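Local coordinates for autoinducer 2-binding protein LsrB (PDB 6DSP) that binds the quorum-sensing signal autoinducer-2, held here in its tetrahydroxytetrahydrofuran form, as a receptor of the bacterial solute-binding protein family, at residues M133-G138 / E176-S181; T166-W171 / I221-T226. One frame throughout, in Å; residues are numbered along the deposited sequence.

Contact 1: M133-G138 / E176-S181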
ATOM      1  N   MET A 133      -6.884 -11.190   1.936  1.00 14.95           N
ATOM      2  CA  MET A 133      -7.773 -10.499   1.010  1.00 15.00           C
ATOM      3  C   MET A 133      -7.312 -10.693  -0.428  1.00 14.25           C
ATOM      4  O   MET A 133      -8.141 -10.972  -1.308  1.00 14.42           O
ATOM      5  CB  MET A 133      -7.794  -9.012   1.357  1.00 15.85           C
ATOM      6  CG  MET A 133      -8.668  -8.181   0.442  1.00 16.35           C
ATOM      7  SD  MET A 133      -8.441  -6.459   0.950  1.00 16.47           S
ATOM      8  CE  MET A 133      -9.466  -5.629  -0.277  1.00 20.03           C
ATOM      9  N   LEU A 134      -6.002 -10.557  -0.692  1.00 13.87           N
ATOM     10  CA  LEU A 134      -5.484 -10.756  -2.048  1.00 13.65           C
ATOM     11  C   LEU A 134      -5.799 -12.151  -2.562  1.00 14.18           C
ATOM     12  O   LEU A 134      -6.312 -12.318  -3.685  1.00 14.75           O
ATOM     13  CB  LEU A 134      -3.978 -10.492  -2.069  1.00 13.39           C
ATOM     14  CG  LEU A 134      -3.652  -9.000  -1.929  1.00 13.49           C
ATOM     15  CD1 LEU A 134      -2.238  -8.909  -1.413  1.00 13.64           C
ATOM     16  CD2 LEU A 134      -3.763  -8.257  -3.258  1.00 14.01           C
ATOM     17  N   VAL A 135      -5.513 -13.168  -1.747  1.00 14.05           N
ATOM     18  CA  VAL A 135      -5.753 -14.542  -2.165  1.00 15.01           C
ATOM     19  C   VAL A 135      -7.240 -14.792  -2.378  1.00 15.42           C
ATOM     20  O   VAL A 135      -7.631 -15.457  -3.350  1.00 15.90           O
ATOM     21  CB  VAL A 135      -5.145 -15.521  -1.144  1.00 15.75           C
ATOM     22  CG1 VAL A 135      -5.499 -16.943  -1.535  1.00 16.11           C
ATOM     23  CG2 VAL A 135      -3.626 -15.308  -1.047  1.00 16.69           C
ATOM     24  N   GLN A 136      -8.093 -14.248  -1.490  1.00 15.72           N
ATOM     25  CA  GLN A 136      -9.535 -14.468  -1.612  1.00 16.54           C
ATOM     26  C   GLN A 136     -10.100 -13.826  -2.870  1.00 15.64           C
ATOM     27  O   GLN A 136     -10.974 -14.400  -3.529  1.00 16.25           O
ATOM     28  CB  GLN A 136     -10.256 -13.933  -0.376  1.00 18.74           C
ATOM     29  CG  GLN A 136     -11.754 -14.198  -0.431  1.00 23.04           C
ATOM     30  CD  GLN A 136     -12.066 -15.685  -0.284  1.00 26.94           C
ATOM     31  OE1 GLN A 136     -11.549 -16.356   0.616  1.00 29.21           O
ATOM     32  NE2 GLN A 136     -12.902 -16.209  -1.170  1.00 27.65           N
ATOM     33  N   MET A 137      -9.629 -12.620  -3.221  1.00 15.29           N
ATOM     34  CA  MET A 137     -10.080 -12.025  -4.477  1.00 14.93           C
ATOM     35  C   MET A 137      -9.677 -12.888  -5.648  1.00 14.83           C
ATOM     36  O   MET A 137     -10.467 -13.087  -6.574  1.00 15.30           O
ATOM     37  CB  MET A 137      -9.463 -10.640  -4.646  1.00 15.10           C
ATOM     38  CG  MET A 137     -10.020  -9.601  -3.669  1.00 15.30           C
ATOM     39  SD  MET A 137      -9.549  -7.899  -4.052  1.00 15.30           S
ATOM     40  CE  MET A 137      -7.789  -7.984  -3.865  1.00 14.77           C
ATOM     41  N   GLY A 138      -8.452 -13.417  -5.619  1.00 13.62           N
ATOM     42  CA  GLY A 138      -8.007 -14.311  -6.683  1.00 14.43           C
ATOM     43  C   GLY A 138      -8.857 -15.561  -6.760  1.00 14.81           C
ATOM     44  O   GLY A 138      -9.271 -15.969  -7.847  1.00 14.50           O
ATOM     45  N   GLU A 176       1.518 -16.086   1.086  1.00 15.99           N
ATOM     46  CA  GLU A 176       2.143 -17.369   0.787  1.00 16.63           C
ATOM     47  C   GLU A 176       1.864 -18.390   1.881  1.00 17.65           C
ATOM     48  O   GLU A 176       1.613 -19.558   1.583  1.00 18.36           O
ATOM     49  CB  GLU A 176       3.652 -17.218   0.586  1.00 16.67           C
ATOM     50  CG  GLU A 176       4.059 -16.625  -0.751  1.00 17.23           C
ATOM     51  CD  GLU A 176       3.785 -17.596  -1.899  1.00 18.67           C
ATOM     52  OE1 GLU A 176       2.727 -17.483  -2.493  1.00 18.94           O
ATOM     53  OE2 GLU A 176       4.584 -18.525  -2.176  1.00 21.15           O
ATOM     54  N   LYS A 177       1.947 -17.988   3.154  1.00 18.10           N
ATOM     55  CA  LYS A 177       1.619 -18.920   4.234  1.00 19.35           C
ATOM     56  C   LYS A 177       0.178 -19.397   4.110  1.00 19.21           C
ATOM     57  O   LYS A 177      -0.117 -20.590   4.303  1.00 19.89           O
ATOM     58  CB  LYS A 177       1.833 -18.228   5.581  1.00 22.66           C
ATOM     59  CG  LYS A 177       3.266 -17.997   5.986  1.00 27.16           C
ATOM     60  CD  LYS A 177       3.259 -17.276   7.334  1.00 31.40           C
ATOM     61  CE  LYS A 177       4.630 -16.842   7.773  1.00 34.54           C
ATOM     62  NZ  LYS A 177       4.515 -15.864   8.914  1.00 36.16           N
ATOM     63  N   TYR A 178      -0.729 -18.487   3.782  1.00 18.61           N
ATOM     64  CA  TYR A 178      -2.140 -18.818   3.649  1.00 18.82           C
ATOM     65  C   TYR A 178      -2.362 -19.775   2.488  1.00 19.00           C
ATOM     66  O   TYR A 178      -3.074 -20.780   2.629  1.00 19.76           O
ATOM     67  CB  TYR A 178      -2.926 -17.526   3.471  1.00 19.22           C
ATOM     68  CG  TYR A 178      -4.431 -17.651   3.337  1.00 20.54           C
ATOM     69  CD1 TYR A 178      -5.231 -18.024   4.421  1.00 21.59           C
ATOM     70  CD2 TYR A 178      -5.056 -17.355   2.133  1.00 21.44           C
ATOM     71  CE1 TYR A 178      -6.592 -18.101   4.298  1.00 22.64           C
ATOM     72  CE2 TYR A 178      -6.409 -17.433   2.007  1.00 22.20           C
ATOM     73  CZ  TYR A 178      -7.182 -17.805   3.090  1.00 23.50           C
ATOM     74  OH  TYR A 178      -8.539 -17.854   2.981  1.00 25.83           O
ATOM     75  N   ILE A 179      -1.756 -19.490   1.335  1.00 18.00           N
ATOM     76  CA  ILE A 179      -1.880 -20.391   0.185  1.00 17.99           C
ATOM     77  C   ILE A 179      -1.353 -21.774   0.527  1.00 19.15           C
ATOM     78  O   ILE A 179      -1.985 -22.794   0.222  1.00 19.73           O
ATOM     79  CB  ILE A 179      -1.153 -19.813  -1.045  1.00 17.04           C
ATOM     80  CG1 ILE A 179      -1.905 -18.582  -1.568  1.00 16.27           C
ATOM     81  CG2 ILE A 179      -1.005 -20.878  -2.143  1.00 17.79           C
ATOM     82  CD1 ILE A 179      -1.128 -17.786  -2.607  1.00 16.12           C
ATOM     83  N   LYS A 180      -0.174 -21.842   1.146  1.00 19.58           N
ATOM     84  CA  LYS A 180       0.408 -23.152   1.403  1.00 21.47           C
ATOM     85  C   LYS A 180      -0.426 -23.941   2.409  1.00 23.09           C
ATOM     86  O   LYS A 180      -0.479 -25.184   2.338  1.00 24.62           O
ATOM     87  CB  LYS A 180       1.882 -22.993   1.803  1.00 22.54           C
ATOM     88  CG  LYS A 180       2.744 -22.523   0.628  1.00 24.67           C
ATOM     89  CD  LYS A 180       4.219 -22.297   0.987  1.00 26.78           C
ATOM     90  CE  LYS A 180       5.024 -21.638  -0.173  1.00 28.72           C
ATOM     91  NZ  LYS A 180       4.875 -22.415  -1.469  1.00 29.70           N
ATOM     92  N   SER A 181      -1.131 -23.251   3.314  1.00 23.33           N
ATOM     93  CA  SER A 181      -1.990 -23.914   4.290  1.00 24.97           C
ATOM     94  C   SER A 181      -3.336 -24.321   3.693  1.00 25.54           C
ATOM     95  O   SER A 181      -3.796 -25.459   3.877  1.00 26.76           O
ATOM     96  CB  SER A 181      -2.213 -22.962   5.465  1.00 26.64           C
ATOM     97  OG  SER A 181      -3.055 -23.556   6.433  1.00 28.56           O
TER
HETATM   98  O   HOH W   1      -9.402 -17.874   0.369  1.00 27.98           O
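Val135 and Ile179 lie nearest each other where the helical segments 133-138 and 176-181 pass, their CA atoms 7.4 Å apart. The two axes approach to 10.0 Å and their N-to-C directions differ by 50°, and no hydrogen bond links the segments directly. Val135 points its side chain across the gap and divides it between two partners. Its CG1 methyl, set anti to the backbone N (chi1 176°), comes up to the edge of the Tyr178 ring, lying near the ring plane 3.7 Å from Tyr178 CE2. The contact is therefore made along the CD2-CE2 side of the ring and not over a face. The other methyl, Val135 CG2, meets Ile179 CG1 at 3.7 Å and lies almost as near Ile179 CD1. The CB of Ile179 does not itself point at helix 127-144; CG1, anti to the carbonyl carbon, turns the arm toward the valine.

Helix 166-182 links the adjacent parallel strands 155-160 and 187-195 in a beta-alpha-beta unit, and both it and helix 127-144 pack on strand 155-160, through Ile179 on Tyr156 and Leu134 on Trp158, within one lobe of the periplasmic binding protein fold.

Away from the sheet the contact becomes polar. The Tyr178 ring extends outward to its hydroxyl, and one water bridges the helices there: it donates to Gln136 OE1 at 2.6 Å and is hydrogen-bonded to Tyr178 OH at 2.8 Å, in the plane of the ring. Gln136 bends at chi2 (69°), which brings its OE1 round to this water, while its NE2 is hydrogen-bonded to Asp140 one turn on, fixing the rotation of the amide. Gln136 OE1 and Tyr178 OH are 4.1 Å apart, too far for a direct bond, and the water sits beside the line joining them.

Contact 2: T166-W171 / I221-T226. With PAV ((2R,4S)-2-methyl-2,3,3,4-tetrahydroxytetrahydrofuran), chain C.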
ATOM      1  N   THR A 166       8.481  -2.536   3.072  1.00 11.66           N
ATOM      2  CA  THR A 166       7.865  -3.200   4.220  1.00 11.53           C
ATOM      3  C   THR A 166       6.447  -3.684   3.927  1.00 11.63           C
ATOM      4  O   THR A 166       6.128  -4.846   4.206  1.00 12.84           O
ATOM      5  CB  THR A 166       7.916  -2.283   5.423  1.00 12.61           C
ATOM      6  OG1 THR A 166       9.289  -2.030   5.697  1.00 14.05           O
ATOM      7  CG2 THR A 166       7.245  -2.901   6.611  1.00 12.94           C
ATOM      8  N   ASP A 167       5.567  -2.831   3.385  1.00 11.50           N
ATOM      9  CA  ASP A 167       4.168  -3.229   3.305  1.00 11.44           C
ATOM     10  C   ASP A 167       3.960  -4.434   2.385  1.00 11.65           C
ATOM     11  O   ASP A 167       3.438  -5.488   2.804  1.00 12.50           O
ATOM     12  CB  ASP A 167       3.233  -2.050   2.967  1.00 11.57           C
ATOM     13  CG  ASP A 167       3.450  -1.420   1.588  1.00 11.93           C
ATOM     14  OD1 ASP A 167       4.523  -1.559   0.966  1.00 11.91           O
ATOM     15  OD2 ASP A 167       2.489  -0.740   1.164  1.00 12.85           O
ATOM     16  N   GLN A 168       4.394  -4.318   1.144  1.00 10.87           N
ATOM     17  CA  GLN A 168       4.033  -5.309   0.148  1.00 11.27           C
ATOM     18  C   GLN A 168       4.694  -6.649   0.426  1.00 11.86           C
ATOM     19  O   GLN A 168       4.079  -7.696   0.171  1.00 12.56           O
ATOM     20  CB  GLN A 168       4.372  -4.791  -1.235  1.00 11.55           C
ATOM     21  CG  GLN A 168       3.586  -3.573  -1.632  1.00 11.67           C
ATOM     22  CD  GLN A 168       3.975  -2.998  -2.951  1.00 11.27           C
ATOM     23  OE1 GLN A 168       4.760  -3.585  -3.731  1.00 10.81           O
ATOM     24  NE2 GLN A 168       3.424  -1.813  -3.234  1.00 11.53           N
ATOM     25  N   ASN A 169       5.934  -6.652   0.934  1.00 11.94           N
ATOM     26  CA  ASN A 169       6.554  -7.919   1.299  1.00 12.23           C
ATOM     27  C   ASN A 169       5.858  -8.583   2.489  1.00 13.33           C
ATOM     28  O   ASN A 169       5.751  -9.808   2.526  1.00 13.88           O
ATOM     29  CB  ASN A 169       8.050  -7.725   1.515  1.00 12.38           C
ATOM     30  CG  ASN A 169       8.760  -7.549   0.205  1.00 12.46           C
ATOM     31  OD1 ASN A 169       8.988  -8.522  -0.502  1.00 13.36           O
ATOM     32  ND2 ASN A 169       9.050  -6.314  -0.155  1.00 12.30           N
ATOM     33  N   SER A 170       5.349  -7.805   3.443  1.00 12.79           N
ATOM     34  CA  SER A 170       4.641  -8.434   4.555  1.00 13.22           C
ATOM     35  C   SER A 170       3.386  -9.135   4.061  1.00 13.78           C
ATOM     36  O   SER A 170       3.028 -10.204   4.576  1.00 14.53           O
ATOM     37  CB  SER A 170       4.347  -7.427   5.678  1.00 13.57           C
ATOM     38  OG  SER A 170       3.305  -6.521   5.365  1.00 14.19           O
ATOM     39  N   TRP A 171       2.724  -8.575   3.047  1.00 13.21           N
ATOM     40  CA  TRP A 171       1.546  -9.230   2.497  1.00 13.47           C
ATOM     41  C   TRP A 171       1.911 -10.498   1.741  1.00 14.33           C
ATOM     42  O   TRP A 171       1.180 -11.481   1.816  1.00 14.68           O
ATOM     43  CB  TRP A 171       0.767  -8.276   1.594  1.00 13.21           C
ATOM     44  CG  TRP A 171       0.475  -6.945   2.212  1.00 12.32           C
ATOM     45  CD1 TRP A 171       0.412  -6.623   3.524  1.00 13.18           C
ATOM     46  CD2 TRP A 171       0.302  -5.721   1.487  1.00 12.39           C
ATOM     47  NE1 TRP A 171       0.199  -5.270   3.676  1.00 12.84           N
ATOM     48  CE2 TRP A 171       0.135  -4.698   2.431  1.00 12.65           C
ATOM     49  CE3 TRP A 171       0.271  -5.391   0.122  1.00 12.64           C
ATOM     50  CZ2 TRP A 171      -0.073  -3.369   2.052  1.00 12.96           C
ATOM     51  CZ3 TRP A 171       0.091  -4.069  -0.245  1.00 13.12           C
ATOM     52  CH2 TRP A 171      -0.073  -3.072   0.723  1.00 13.34           C
ATOM     53  N   ILE A 221      -0.972 -12.194  -8.784  1.00 11.90           N
ATOM     54  CA  ILE A 221      -1.364 -11.353  -7.650  1.00 12.04           C
ATOM     55  C   ILE A 221      -0.482 -10.111  -7.699  1.00 12.05           C
ATOM     56  O   ILE A 221       0.724 -10.197  -7.463  1.00 12.65           O
ATOM     57  CB  ILE A 221      -1.196 -12.084  -6.302  1.00 12.64           C
ATOM     58  CG1 ILE A 221      -1.999 -13.417  -6.287  1.00 14.28           C
ATOM     59  CG2 ILE A 221      -1.646 -11.170  -5.175  1.00 13.49           C
ATOM     60  CD1 ILE A 221      -1.689 -14.263  -5.047  1.00 15.60           C
ATOM     61  N   CYS A 222      -1.097  -8.967  -7.970  1.00 11.77           N
ATOM     62  CA  CYS A 222      -0.370  -7.711  -8.205  1.00 11.70           C
ATOM     63  C   CYS A 222      -0.610  -6.762  -7.032  1.00 11.56           C
ATOM     64  O   CYS A 222      -1.398  -5.813  -7.150  1.00 12.45           O
ATOM     65  CB  CYS A 222      -0.864  -7.086  -9.508  1.00 12.31           C
ATOM     66  SG  CYS A 222      -0.520  -8.161 -10.923  1.00 13.53           S
ATOM     67  N   ASN A 223       0.079  -7.014  -5.902  1.00 11.36           N
ATOM     68  CA  ASN A 223      -0.102  -6.239  -4.676  1.00 11.90           C
ATOM     69  C   ASN A 223       0.669  -4.918  -4.686  1.00 11.96           C
ATOM     70  O   ASN A 223       1.444  -4.626  -3.772  1.00 12.54           O
ATOM     71  CB  ASN A 223       0.274  -7.074  -3.445  1.00 12.52           C
ATOM     72  CG  ASN A 223       1.648  -7.757  -3.579  1.00 12.99           C
ATOM     73  OD1 ASN A 223       1.966  -8.354  -4.619  1.00 13.19           O
ATOM     74  ND2 ASN A 223       2.424  -7.722  -2.510  1.00 13.70           N
ATOM     75  N   ASP A 224       0.442  -4.120  -5.733  1.00 11.14           N
ATOM     76  CA  ASP A 224       1.104  -2.837  -5.923  1.00 10.68           C
ATOM     77  C   ASP A 224       0.301  -2.045  -6.949  1.00 10.84           C
ATOM     78  O   ASP A 224      -0.139  -2.589  -7.966  1.00 11.84           O
ATOM     79  CB  ASP A 224       2.536  -3.040  -6.401  1.00 10.77           C
ATOM     80  CG  ASP A 224       3.169  -1.723  -6.839  1.00 11.31           C
ATOM     81  OD1 ASP A 224       3.500  -0.914  -5.938  1.00 11.34           O
ATOM     82  OD2 ASP A 224       3.275  -1.484  -8.067  1.00 11.71           O
ATOM     83  N   SER A 225       0.143  -0.741  -6.689  1.00 11.45           N
ATOM     84  CA  SER A 225      -0.710   0.137  -7.479  1.00 11.81           C
ATOM     85  C   SER A 225      -0.177   0.422  -8.889  1.00 11.61           C
ATOM     86  O   SER A 225      -0.922   0.980  -9.704  1.00 12.23           O
ATOM     87  CB  SER A 225      -0.991   1.445  -6.762  1.00 12.63           C
ATOM     88  OG  SER A 225       0.178   2.214  -6.669  1.00 12.61           O
ATOM     89  N   THR A 226       1.082   0.094  -9.171  1.00 11.07           N
ATOM     90  CA  THR A 226       1.648   0.178 -10.509  1.00 11.07           C
ATOM     91  C   THR A 226       1.624  -1.182 -11.190  1.00 11.65           C
ATOM     92  O   THR A 226       1.247  -1.298 -12.364  1.00 12.28           O
ATOM     93  CB  THR A 226       3.108   0.698 -10.460  1.00 12.14           C
ATOM     94  OG1 THR A 226       3.183   1.883  -9.671  1.00 12.92           O
ATOM     95  CG2 THR A 226       3.581   1.049 -11.838  1.00 12.67           C
TER
HETATM   96  O2  PAV C 401      -0.404  -1.698  -2.913  1.00 16.29           O
HETATM   97  C2  PAV C 401      -0.166  -0.282  -2.770  1.00 12.17           C
HETATM   98  C1  PAV C 401      -1.426   0.565  -3.055  1.00 16.09           C
HETATM   99  O5  PAV C 401       0.741   0.052  -3.961  1.00 11.84           O
HETATM  100  C5  PAV C 401       1.443   1.169  -3.622  1.00 12.63           C
HETATM  101  C4  PAV C 401       1.188   1.449  -2.130  1.00 13.53           C
HETATM  102  O4  PAV C 401       2.408   1.766  -1.466  1.00 12.39           O
HETATM  103  C3  PAV C 401       0.535   0.139  -1.677  1.00 12.52           C
HETATM  104  O3  PAV C 401      -0.331   0.369  -0.599  1.00 13.45           O
HETATM  105  O13 PAV C 401       1.527  -0.808  -1.347  1.00 12.53           O
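Gln168 NE2 joins the two segments to the bound autoinducer-2: it donates to Asp224 OD1 at 2.9 Å and also to O13 of the ligand, the latter nearly straight with an N-H...O angle of 172°. The carboxylate oxygen receives it through its anti lone pair, close to the amide plane of Gln168. With chi1 -64° and an extended chain beyond CG, the glutamine runs past the Asn223 carbonyl to reach both acceptors. Ligand O13 in turn donates to Asp167 OD2 (2.7 Å), and the backbone N of Ser225, in segment 221-226, donates to ring oxygen O5 at 2.9 Å. Lys29 NZ and Asp110 OD2 also bond the ligand. The indole of Trp171 brings its six-membered ring to the ligand, CH2 lying 3.5 Å from O13, and Asn223 CB meets the indole at its edge.

Further bonds position these groups. Ser161 OG is bonded to Gln168 OE1, which sets the flip of the amide, and a salt bridge from Lys29 holds Asp167 OD1. Asp224 OD2 caps helix 227-237, accepting from Thr226 N and Ala227 N. Asn223 centres an inverse gamma turn. In this ligand-binding cleft of a periplasmic binding protein, the start of helix 166-182 and the loop after strand 219-222 supply one side, the Asn223 side chain packing on Trp158 and Tyr160 of strand 155-160 and Trp171 on Leu130 of helix 127-144.

How the contacts relate
From the N terminus, the first segment reached is 133-138 on helix 127-144, followed by strand 155-160 and then helix 166-182, whose opening turns supply 166-171 and whose later turns supply 176-181. Contact 1 closes its loop at 176-181, after contact 2 has begun; contact 2 closes only at 221-226, beyond strand 187-195 and helix 200-213, so the two cross. Helix 166-182 serves both, with its start at the ligand and its end in the lobe's outer part, the contact centres being 13 Å apart. Leu134 bridges them by packing on Asn223, Ile221 and Trp171, tying helix 127-144 to the end of strand 219-222.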